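Local coordinates for protein 2-oxoadipate dioxygenase/decarboxylase (Pseudomonas putida, PDB 6W1G) that catalyses the iron(II)-dependent decarboxylation and hydroxylation of 2-oxoadipate to D-2-hydroxyglutarate, a step of D-lysine catabolism, at residues Ala55-Thr59 with His390-Leu394. Sequence-based numbering, arbitrary orientation.
Sequences ALRWT and HFEAL
An offset aromatic stack joins helix 50-59 to strand 389-393, with Trp58 on the helix and His390 on the strand. The imidazole lies over the five-membered ring of the indole, centroids 3.8 Å apart and planes at 15°. The closest atoms are Trp58 NE1 and His390 CD2, at 3.2 Å. With chi1 at -177° the imidazole of His390 extends away from its own backbone N and reaches the indole. His390 CB sits over the six-membered ring of Trp58 in a CH-pi contact, 4.0 Å from its centroid. Arg57 NH2, in a salt bridge with Glu54, lies over the opposite face of the indole, toward its rim. A nearly straight hydrogen bond runs from His390 NE2 to Glu392 OE2, 2.7 Å long. It leaves in the imidazole plane but meets the oxygen from above the carboxylate plane. Together with the stack, this bond probably limits rotation of the imidazole. The Glu392 chain bends at chi2, which brings its carboxylate beside Ala55, with OE1 3.5 Å from Ala55 CB. Thr59 CG2 packs on Glu392 CB, while Thr59 OG1 is hydrogen-bonded to Glu61 OE2. Replacing Trp58 with alanine is likely to leave the His390 ring without its stacking partner and to open a gap between helix and strand. The arrangement is a surface helix crossing one strand of a two-stranded antiparallel sheet at 102°, joined by an aromatic stack.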
loop_
_atom_site.group_PDB
_atom_site.type_symbol
_atom_site.label_atom_id
_atom_site.label_comp_id
_atom_site.label_asym_id
_atom_site.label_seq_id
_atom_site.Cartn_x
_atom_site.Cartn_y
_atom_site.Cartn_z
ATOM N N ALA A 55 -20.072 -7.808 -2.342
ATOM C CA ALA A 55 -19.094 -7.539 -1.303
ATOM C C ALA A 55 -18.640 -6.089 -1.350
ATOM O O ALA A 55 -18.560 -5.406 -0.317
ATOM C CB ALA A 55 -17.921 -8.510 -1.403
ATOM N N LEU A 56 -18.319 -5.612 -2.560
ATOM C CA LEU A 56 -17.827 -4.256 -2.692
ATOM C C LEU A 56 -18.910 -3.221 -2.428
ATOM O O LEU A 56 -18.615 -2.101 -1.973
ATOM C CB LEU A 56 -17.221 -4.072 -4.089
ATOM C CG LEU A 56 -16.050 -4.961 -4.442
ATOM C CD1 LEU A 56 -15.788 -4.942 -5.916
ATOM C CD2 LEU A 56 -14.780 -4.532 -3.689
ATOM N N ARG A 57 -20.174 -3.558 -2.675
ATOM C CA ARG A 57 -21.269 -2.675 -2.309
ATOM C C ARG A 57 -21.445 -2.598 -0.790
ATOM O O ARG A 57 -21.516 -1.504 -0.240
ATOM C CB ARG A 57 -22.574 -3.162 -2.956
ATOM C CG ARG A 57 -23.741 -2.278 -2.660
ATOM C CD ARG A 57 -25.088 -2.819 -3.097
ATOM N NE ARG A 57 -25.528 -3.995 -2.366
ATOM C CZ ARG A 57 -26.076 -3.977 -1.156
ATOM N NH1 ARG A 57 -26.256 -2.837 -0.479
ATOM N NH2 ARG A 57 -26.443 -5.121 -0.623
ATOM N N TRP A 58 -21.451 -3.745 -0.104
ATOM C CA TRP A 58 -21.633 -3.742 1.346
ATOM C C TRP A 58 -20.612 -2.843 2.000
ATOM O O TRP A 58 -20.930 -2.106 2.936
ATOM C CB TRP A 58 -21.517 -5.144 1.944
ATOM C CG TRP A 58 -22.733 -5.974 1.773
ATOM C CD1 TRP A 58 -22.890 -7.053 0.976
ATOM C CD2 TRP A 58 -23.994 -5.803 2.452
ATOM N NE1 TRP A 58 -24.169 -7.584 1.078
ATOM C CE2 TRP A 58 -24.856 -6.808 1.977
ATOM C CE3 TRP A 58 -24.467 -4.897 3.399
ATOM C CZ2 TRP A 58 -26.179 -6.931 2.435
ATOM C CZ3 TRP A 58 -25.767 -5.020 3.848
ATOM C CH2 TRP A 58 -26.589 -6.010 3.361
ATOM N N THR A 59 -19.347 -2.980 1.612
ATOM C CA THR A 59 -18.272 -2.308 2.328
ATOM C C THR A 59 -18.027 -0.894 1.840
ATOM O O THR A 59 -17.224 -0.181 2.434
ATOM C CB THR A 59 -16.980 -3.093 2.168
ATOM O OG1 THR A 59 -16.623 -3.067 0.796
ATOM C CG2 THR A 59 -17.081 -4.520 2.682
ATOM N N HIS A 390 -25.164 -9.147 7.693
ATOM C CA HIS A 390 -24.289 -9.670 6.654
ATOM C C HIS A 390 -22.851 -9.260 6.979
ATOM O O HIS A 390 -22.632 -8.170 7.473
ATOM C CB HIS A 390 -24.695 -9.016 5.314
ATOM C CG HIS A 390 -23.919 -9.515 4.157
ATOM N ND1 HIS A 390 -24.250 -10.667 3.494
ATOM C CD2 HIS A 390 -22.783 -9.060 3.594
ATOM C CE1 HIS A 390 -23.368 -10.877 2.522
ATOM N NE2 HIS A 390 -22.443 -9.933 2.591
ATOM N N PHE A 391 -21.893 -10.138 6.716
ATOM C CA PHE A 391 -20.496 -9.832 6.935
ATOM C C PHE A 391 -19.665 -9.986 5.674
ATOM O O PHE A 391 -19.953 -10.819 4.806
ATOM C CB PHE A 391 -19.909 -10.638 8.106
ATOM C CG PHE A 391 -19.850 -12.127 7.887
ATOM C CD1 PHE A 391 -18.735 -12.746 7.340
ATOM C CD2 PHE A 391 -20.876 -12.935 8.258
ATOM C CE1 PHE A 391 -18.705 -14.138 7.203
ATOM C CE2 PHE A 391 -20.837 -14.312 8.078
ATOM C CZ PHE A 391 -19.745 -14.895 7.550
ATOM N N GLU A 392 -18.625 -9.172 5.590
ATOM C CA GLU A 392 -17.610 -9.286 4.551
ATOM C C GLU A 392 -16.260 -9.066 5.189
ATOM O O GLU A 392 -16.158 -8.364 6.200
ATOM C CB GLU A 392 -17.786 -8.279 3.418
ATOM C CG GLU A 392 -19.057 -8.420 2.553
ATOM C CD GLU A 392 -19.117 -9.681 1.683
ATOM O OE1 GLU A 392 -18.098 -10.380 1.514
ATOM O OE2 GLU A 392 -20.226 -9.920 1.133
ATOM N N ALA A 393 -15.212 -9.618 4.586
ATOM C CA ALA A 393 -13.891 -9.347 5.114
ATOM C C ALA A 393 -13.542 -7.868 5.008
ATOM O O ALA A 393 -13.938 -7.168 4.078
ATOM C CB ALA A 393 -12.843 -10.173 4.381
ATOM N N LEU A 394 -12.764 -7.416 5.983
ATOM C CA LEU A 394 -12.190 -6.079 5.995
ATOM C C LEU A 394 -10.981 -6.046 5.088
ATOM O O LEU A 394 -10.056 -6.827 5.305
ATOM C CB LEU A 394 -11.783 -5.753 7.421
ATOM C CG LEU A 394 -11.151 -4.372 7.623
ATOM C CD1 LEU A 394 -12.062 -3.259 7.260
ATOM C CD2 LEU A 394 -10.646 -4.269 9.067
#